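Local structure of nucleoporin NUP170 (Chaetomium thermophilum, 5HAX) at residues A[591-602]-A[624-635]. The protein is a nuclear pore protein that probably serves as a structural scaffold nucleoporin, joining a beta-propeller-like N-terminal region to a helical C-terminal region. Sequence-based numbering, arbitrary orientation.
Sequences LALYLTRLVRTL and KLVTIQENVERL
Leu-591 meets Leu-635 methyl to methyl, CD1 to CD1 at 3.7 Å, where helix 586-599 packs against helix 622-640. The two run nearly antiparallel, their local axes 165° apart and 10.0 Å at closest approach. One turn on, Leu-598 CD1 of the same helix sits over one face of the Tyr-594 ring, offset toward the rim, and Leu-635 CD2 comes obliquely from that same side, 3.9 Å from Tyr-594 CD2. A chi1 of -178° swings the ring to the side opposite the backbone N; the side chain slides past Leu-635 in the opposite direction and carries its OH to a water shared with the backbone O of Asn-631. The same hydroxyl bonds Gln-536. Leu-595 adds a looser contact with Val-632 and Leu-635. Leu-598 brings both methyls to Asn-631, CD2 lying 3.8 Å from CB, beside the amide. Leu-598 O, close to Ile-628 CG2, accepts a 2.7 Å hydrogen bond from a second water, to which Asn-631 ND2 donates a weak one. Val-599 CG1 fits against Ile-628 CG2 and Val-632 CG2. Further along, Thr-601 OG1 rests on Ile-628 CD1, and Leu-602 meets that methyl tip to tip through CD1, a tight 3.4 Å, while its CD2 packs on Leu-625 CD2. No direct hydrogen bond crosses the interface; two waters supplement its apolar packing. Met-679 of helix 663-694 touches Leu-591, Leu-595 and Leu-635, extending this layer to a third helix. Such antiparallel neighbouring helices are the building pattern of an alpha-solenoid, consistent with the helical C-terminal region of this nucleoporin family.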
ATOM      1  N   LEU A 591       9.201  13.592 -20.936  1.00 49.60           N
ATOM      2  CA  LEU A 591       9.465  14.741 -20.077  1.00 45.29           C
ATOM      3  C   LEU A 591       8.180  15.255 -19.443  1.00 42.11           C
ATOM      4  O   LEU A 591       8.157  15.596 -18.255  1.00 42.74           O
ATOM      5  CB  LEU A 591      10.146  15.850 -20.878  1.00 46.13           C
ATOM      6  CG  LEU A 591      10.420  17.155 -20.127  1.00 53.30           C
ATOM      7  CD1 LEU A 591      11.365  16.914 -18.958  1.00 52.39           C
ATOM      8  CD2 LEU A 591      10.982  18.204 -21.075  1.00 55.76           C
ATOM      9  N   ALA A 592       7.100  15.316 -20.225  1.00 41.76           N
ATOM     10  CA  ALA A 592       5.811  15.736 -19.685  1.00 44.83           C
ATOM     11  C   ALA A 592       5.293  14.739 -18.657  1.00 49.13           C
ATOM     12  O   ALA A 592       4.727  15.134 -17.631  1.00 41.59           O
ATOM     13  CB  ALA A 592       4.804  15.903 -20.821  1.00 44.65           C
ATOM     14  N   LEU A 593       5.473  13.443 -18.916  1.00 45.37           N
ATOM     15  CA  LEU A 593       4.999  12.426 -17.982  1.00 45.18           C
ATOM     16  C   LEU A 593       5.751  12.513 -16.661  1.00 44.50           C
ATOM     17  O   LEU A 593       5.139  12.533 -15.587  1.00 42.23           O
ATOM     18  CB  LEU A 593       5.153  11.038 -18.606  1.00 45.65           C
ATOM     19  CG  LEU A 593       4.558   9.856 -17.839  1.00 47.95           C
ATOM     20  CD1 LEU A 593       3.060  10.035 -17.628  1.00 38.98           C
ATOM     21  CD2 LEU A 593       4.845   8.557 -18.581  1.00 46.99           C
ATOM     22  N   TYR A 594       7.082  12.579 -16.724  1.00 43.25           N
ATOM     23  CA  TYR A 594       7.885  12.690 -15.512  1.00 40.25           C
ATOM     24  C   TYR A 594       7.522  13.943 -14.723  1.00 45.55           C
ATOM     25  O   TYR A 594       7.274  13.878 -13.515  1.00 44.35           O
ATOM     26  CB  TYR A 594       9.370  12.689 -15.875  1.00 39.61           C
ATOM     27  CG  TYR A 594      10.295  12.744 -14.682  1.00 46.31           C
ATOM     28  CD1 TYR A 594      10.122  11.883 -13.609  1.00 46.98           C
ATOM     29  CD2 TYR A 594      11.348  13.647 -14.634  1.00 50.09           C
ATOM     30  CE1 TYR A 594      10.965  11.925 -12.515  1.00 48.26           C
ATOM     31  CE2 TYR A 594      12.199  13.696 -13.544  1.00 46.40           C
ATOM     32  CZ  TYR A 594      12.003  12.832 -12.488  1.00 48.03           C
ATOM     33  OH  TYR A 594      12.843  12.874 -11.399  1.00 42.77           O
ATOM     34  N   LEU A 595       7.486  15.098 -15.396  1.00 47.57           N
ATOM     35  CA  LEU A 595       7.182  16.350 -14.709  1.00 44.63           C
ATOM     36  C   LEU A 595       5.809  16.306 -14.051  1.00 43.55           C
ATOM     37  O   LEU A 595       5.648  16.744 -12.905  1.00 44.15           O
ATOM     38  CB  LEU A 595       7.261  17.521 -15.690  1.00 50.86           C
ATOM     39  CG  LEU A 595       6.836  18.883 -15.131  1.00 48.77           C
ATOM     40  CD1 LEU A 595       7.700  19.269 -13.941  1.00 48.99           C
ATOM     41  CD2 LEU A 595       6.895  19.947 -16.216  1.00 46.00           C
ATOM     42  N   THR A 596       4.805  15.795 -14.768  1.00 39.12           N
ATOM     43  CA  THR A 596       3.461  15.708 -14.207  1.00 50.05           C
ATOM     44  C   THR A 596       3.460  14.901 -12.919  1.00 42.33           C
ATOM     45  O   THR A 596       2.882  15.319 -11.909  1.00 43.91           O
ATOM     46  CB  THR A 596       2.509  15.082 -15.227  1.00 49.62           C
ATOM     47  OG1 THR A 596       2.440  15.913 -16.393  1.00 46.74           O
ATOM     48  CG2 THR A 596       1.107  14.917 -14.635  1.00 51.10           C
ATOM     49  N   ARG A 597       4.116  13.740 -12.934  1.00 39.53           N
ATOM     50  CA  ARG A 597       4.106  12.863 -11.770  1.00 42.47           C
ATOM     51  C   ARG A 597       4.850  13.484 -10.593  1.00 46.16           C
ATOM     52  O   ARG A 597       4.566  13.152  -9.437  1.00 51.30           O
ATOM     53  CB  ARG A 597       4.700  11.504 -12.147  1.00 36.71           C
ATOM     54  CG  ARG A 597       3.798  10.703 -13.080  1.00 38.10           C
ATOM     55  CD  ARG A 597       4.493   9.479 -13.664  1.00 41.15           C
ATOM     56  NE  ARG A 597       3.554   8.625 -14.393  1.00 38.14           N
ATOM     57  CZ  ARG A 597       3.900   7.544 -15.088  1.00 37.70           C
ATOM     58  NH1 ARG A 597       5.172   7.174 -15.162  1.00 40.33           N
ATOM     59  NH2 ARG A 597       2.972   6.833 -15.714  1.00 42.76           N
ATOM     60  N   LEU A 598       5.791  14.391 -10.860  1.00 45.14           N
ATOM     61  CA  LEU A 598       6.484  15.074  -9.771  1.00 45.51           C
ATOM     62  C   LEU A 598       5.572  16.052  -9.034  1.00 41.83           C
ATOM     63  O   LEU A 598       5.809  16.341  -7.855  1.00 44.59           O
ATOM     64  CB  LEU A 598       7.716  15.810 -10.299  1.00 44.43           C
ATOM     65  CG  LEU A 598       8.899  14.974 -10.790  1.00 52.21           C
ATOM     66  CD1 LEU A 598       9.995  15.902 -11.293  1.00 57.73           C
ATOM     67  CD2 LEU A 598       9.437  14.047  -9.708  1.00 46.67           C
ATOM     68  N   VAL A 599       4.533  16.569  -9.696  1.00 42.86           N
ATOM     69  CA  VAL A 599       3.670  17.594  -9.119  1.00 44.49           C
ATOM     70  C   VAL A 599       2.217  17.140  -9.006  1.00 47.84           C
ATOM     71  O   VAL A 599       1.336  17.963  -8.747  1.00 43.41           O
ATOM     72  CB  VAL A 599       3.757  18.910  -9.920  1.00 45.29           C
ATOM     73  CG1 VAL A 599       5.191  19.414  -9.966  1.00 44.50           C
ATOM     74  CG2 VAL A 599       3.191  18.735 -11.324  1.00 39.11           C
ATOM     75  N   ARG A 600       1.941  15.844  -9.183  1.00 46.73           N
ATOM     76  CA  ARG A 600       0.552  15.390  -9.201  1.00 45.88           C
ATOM     77  C   ARG A 600      -0.152  15.651  -7.873  1.00 45.00           C
ATOM     78  O   ARG A 600      -1.360  15.912  -7.856  1.00 46.77           O
ATOM     79  CB  ARG A 600       0.489  13.902  -9.555  1.00 49.37           C
ATOM     80  CG  ARG A 600       0.922  12.975  -8.436  1.00 48.41           C
ATOM     81  CD  ARG A 600       1.267  11.588  -8.961  1.00 42.37           C
ATOM     82  NE  ARG A 600       0.167  10.982  -9.710  1.00 46.17           N
ATOM     83  CZ  ARG A 600      -0.780  10.210  -9.179  1.00 50.09           C
ATOM     84  NH1 ARG A 600      -1.733   9.706  -9.953  1.00 50.01           N
ATOM     85  NH2 ARG A 600      -0.780   9.935  -7.881  1.00 46.07           N
ATOM     86  N   THR A 601       0.577  15.596  -6.755  1.00 41.96           N
ATOM     87  CA  THR A 601      -0.025  15.883  -5.457  1.00 47.02           C
ATOM     88  C   THR A 601      -0.320  17.365  -5.257  1.00 50.40           C
ATOM     89  O   THR A 601      -1.051  17.710  -4.322  1.00 49.53           O
ATOM     90  CB  THR A 601       0.887  15.407  -4.322  1.00 50.47           C
ATOM     91  OG1 THR A 601       2.126  16.127  -4.364  1.00 64.66           O
ATOM     92  CG2 THR A 601       1.163  13.912  -4.432  1.00 57.73           C
ATOM     93  N   LEU A 602       0.221  18.238  -6.108  1.00 53.68           N
ATOM     94  CA  LEU A 602       0.104  19.687  -5.967  1.00 52.06           C
ATOM     95  C   LEU A 602      -0.931  20.292  -6.905  1.00 45.04           C
ATOM     96  O   LEU A 602      -1.787  21.066  -6.468  1.00 47.92           O
ATOM     97  CB  LEU A 602       1.463  20.342  -6.243  1.00 51.00           C
ATOM     98  CG  LEU A 602       2.257  20.890  -5.061  1.00 59.45           C
ATOM     99  CD1 LEU A 602       2.393  19.850  -3.968  1.00 64.43           C
ATOM    100  CD2 LEU A 602       3.628  21.348  -5.541  1.00 56.43           C
ATOM    101  N   LYS A 624       7.144  18.482   2.049  1.00 62.82           N
ATOM    102  CA  LYS A 624       6.804  17.903   0.755  1.00 67.58           C
ATOM    103  C   LYS A 624       7.060  18.895  -0.372  1.00 58.59           C
ATOM    104  O   LYS A 624       7.504  18.506  -1.459  1.00 56.81           O
ATOM    105  CB  LYS A 624       5.343  17.454   0.758  1.00 64.10           C
ATOM    106  CG  LYS A 624       4.920  16.692  -0.485  1.00 69.56           C
ATOM    107  CD  LYS A 624       5.587  15.329  -0.560  1.00 68.87           C
ATOM    108  CE  LYS A 624       5.202  14.599  -1.834  1.00 63.37           C
ATOM    109  NZ  LYS A 624       5.077  13.133  -1.617  1.00 77.15           N
ATOM    110  N   LEU A 625       6.784  20.178  -0.136  1.00 59.01           N
ATOM    111  CA  LEU A 625       7.043  21.191  -1.153  1.00 58.81           C
ATOM    112  C   LEU A 625       8.529  21.303  -1.462  1.00 54.96           C
ATOM    113  O   LEU A 625       8.905  21.576  -2.609  1.00 51.10           O
ATOM    114  CB  LEU A 625       6.489  22.541  -0.700  1.00 57.86           C
ATOM    115  CG  LEU A 625       4.963  22.645  -0.647  1.00 65.33           C
ATOM    116  CD1 LEU A 625       4.537  23.896   0.107  1.00 61.25           C
ATOM    117  CD2 LEU A 625       4.368  22.634  -2.049  1.00 57.87           C
ATOM    118  N   VAL A 626       9.387  21.089  -0.462  1.00 55.58           N
ATOM    119  CA  VAL A 626      10.829  21.176  -0.679  1.00 60.56           C
ATOM    120  C   VAL A 626      11.292  20.067  -1.615  1.00 53.89           C
ATOM    121  O   VAL A 626      11.984  20.322  -2.608  1.00 60.21           O
ATOM    122  CB  VAL A 626      11.574  21.123   0.669  1.00 61.60           C
ATOM    123  CG1 VAL A 626      13.079  20.963   0.455  1.00 63.41           C
ATOM    124  CG2 VAL A 626      11.281  22.372   1.486  1.00 60.68           C
ATOM    125  N   THR A 627      10.930  18.819  -1.307  1.00 59.72           N
ATOM    126  CA  THR A 627      11.371  17.696  -2.128  1.00 61.81           C
ATOM    127  C   THR A 627      10.866  17.827  -3.559  1.00 50.73           C
ATOM    128  O   THR A 627      11.604  17.551  -4.513  1.00 55.56           O
ATOM    129  CB  THR A 627      10.900  16.375  -1.518  1.00 66.25           C
ATOM    130  OG1 THR A 627       9.468  16.352  -1.468  1.00 72.79           O
ATOM    131  CG2 THR A 627      11.458  16.201  -0.112  1.00 56.29           C
ATOM    132  N   ILE A 628       9.610  18.244  -3.730  1.00 46.67           N
ATOM    133  CA  ILE A 628       9.071  18.447  -5.072  1.00 49.01           C
ATOM    134  C   ILE A 628       9.910  19.476  -5.819  1.00 54.65           C
ATOM    135  O   ILE A 628      10.297  19.268  -6.975  1.00 44.61           O
ATOM    136  CB  ILE A 628       7.592  18.871  -4.998  1.00 53.96           C
ATOM    137  CG1 ILE A 628       6.742  17.723  -4.449  1.00 51.66           C
ATOM    138  CG2 ILE A 628       7.080  19.289  -6.376  1.00 49.46           C
ATOM    139  CD1 ILE A 628       5.318  18.117  -4.129  1.00 47.50           C
ATOM    140  N   GLN A 629      10.208  20.601  -5.162  1.00 50.25           N
ATOM    141  CA  GLN A 629      11.010  21.643  -5.795  1.00 48.56           C
ATOM    142  C   GLN A 629      12.396  21.129  -6.162  1.00 48.93           C
ATOM    143  O   GLN A 629      12.901  21.409  -7.256  1.00 49.33           O
ATOM    144  CB  GLN A 629      11.123  22.851  -4.867  1.00 54.10           C
ATOM    145  CG  GLN A 629      12.001  23.960  -5.417  1.00 58.61           C
ATOM    146  CD  GLN A 629      11.962  25.208  -4.563  1.00 50.54           C
ATOM    147  OE1 GLN A 629      11.807  26.317  -5.074  1.00 66.16           O
ATOM    148  NE2 GLN A 629      12.111  25.037  -3.256  1.00 57.09           N
ATOM    149  N   GLU A 630      13.032  20.386  -5.255  1.00 47.27           N
ATOM    150  CA  GLU A 630      14.342  19.818  -5.554  1.00 60.63           C
ATOM    151  C   GLU A 630      14.279  18.912  -6.775  1.00 55.18           C
ATOM    152  O   GLU A 630      15.155  18.969  -7.647  1.00 52.17           O
ATOM    153  CB  GLU A 630      14.868  19.047  -4.344  1.00 53.61           C
ATOM    154  CG  GLU A 630      15.244  19.925  -3.161  1.00 69.06           C
ATOM    155  CD  GLU A 630      15.686  19.117  -1.956  1.00 79.37           C
ATOM    156  OE1 GLU A 630      15.697  17.870  -2.044  1.00 78.92           O
ATOM    157  OE2 GLU A 630      16.020  19.728  -0.919  1.00 88.07           O
ATOM    158  N   ASN A 631      13.246  18.069  -6.858  1.00 53.73           N
ATOM    159  CA  ASN A 631      13.101  17.183  -8.007  1.00 52.09           C
ATOM    160  C   ASN A 631      12.926  17.976  -9.296  1.00 43.35           C
ATOM    161  O   ASN A 631      13.545  17.656 -10.318  1.00 43.46           O
ATOM    162  CB  ASN A 631      11.918  16.236  -7.799  1.00 51.65           C
ATOM    163  CG  ASN A 631      12.199  15.167  -6.759  1.00 56.79           C
ATOM    164  OD1 ASN A 631      13.352  14.857  -6.461  1.00 52.26           O
ATOM    165  ND2 ASN A 631      11.138  14.590  -6.206  1.00 48.32           N
ATOM    166  N   VAL A 632      12.080  19.010  -9.272  1.00 43.54           N
ATOM    167  CA  VAL A 632      11.890  19.841 -10.458  1.00 51.63           C
ATOM    168  C   VAL A 632      13.202  20.507 -10.853  1.00 49.21           C
ATOM    169  O   VAL A 632      13.547  20.580 -12.039  1.00 42.63           O
ATOM    170  CB  VAL A 632      10.783  20.885 -10.207  1.00 50.40           C
ATOM    171  CG1 VAL A 632      10.712  21.893 -11.353  1.00 51.27           C
ATOM    172  CG2 VAL A 632       9.435  20.199 -10.019  1.00 47.39           C
ATOM    173  N   GLU A 633      13.956  21.000  -9.867  1.00 50.77           N
ATOM    174  CA  GLU A 633      15.200  21.705 -10.163  1.00 54.86           C
ATOM    175  C   GLU A 633      16.258  20.762 -10.723  1.00 53.14           C
ATOM    176  O   GLU A 633      16.990  21.126 -11.651  1.00 49.45           O
ATOM    177  CB  GLU A 633      15.712  22.405  -8.905  1.00 48.80           C
ATOM    178  CG  GLU A 633      14.927  23.657  -8.538  1.00 63.89           C
ATOM    179  CD  GLU A 633      15.096  24.776  -9.556  1.00 70.09           C
ATOM    180  OE1 GLU A 633      14.327  25.758  -9.495  1.00 68.14           O
ATOM    181  OE2 GLU A 633      15.996  24.675 -10.417  1.00 65.04           O
ATOM    182  N   ARG A 634      16.367  19.551 -10.169  1.00 50.49           N
ATOM    183  CA  ARG A 634      17.317  18.584 -10.712  1.00 51.49           C
ATOM    184  C   ARG A 634      16.964  18.219 -12.148  1.00 47.37           C
ATOM    185  O   ARG A 634      17.854  18.000 -12.978  1.00 49.74           O
ATOM    186  CB  ARG A 634      17.368  17.332  -9.835  1.00 61.62           C
ATOM    187  CG  ARG A 634      18.365  17.423  -8.689  1.00 71.49           C
ATOM    188  CD  ARG A 634      18.958  16.064  -8.336  1.00 83.44           C
ATOM    189  NE  ARG A 634      19.746  15.498  -9.430  1.00 89.42           N
ATOM    190  CZ  ARG A 634      20.602  14.488  -9.297  1.00 91.36           C
ATOM    191  NH1 ARG A 634      21.272  14.040 -10.351  1.00 83.06           N
ATOM    192  NH2 ARG A 634      20.797  13.926  -8.110  1.00 88.89           N
ATOM    193  N   LEU A 635      15.668  18.149 -12.460  1.00 46.82           N
ATOM    194  CA  LEU A 635      15.250  17.938 -13.842  1.00 50.91           C
ATOM    195  C   LEU A 635      15.685  19.104 -14.722  1.00 49.37           C
ATOM    196  O   LEU A 635      16.220  18.908 -15.819  1.00 53.93           O
ATOM    197  CB  LEU A 635      13.733  17.743 -13.907  1.00 42.61           C
ATOM    198  CG  LEU A 635      13.103  17.679 -15.302  1.00 52.54           C
ATOM    199  CD1 LEU A 635      13.713  16.558 -16.135  1.00 41.27           C
ATOM    200  CD2 LEU A 635      11.596  17.506 -15.188  1.00 54.61           C
TER
HETATM  201  O   HOH W   1      14.306  15.009 -10.751  1.00 45.06           O
HETATM  202  O   HOH W   2       7.841  15.070  -6.574  1.00 50.70           O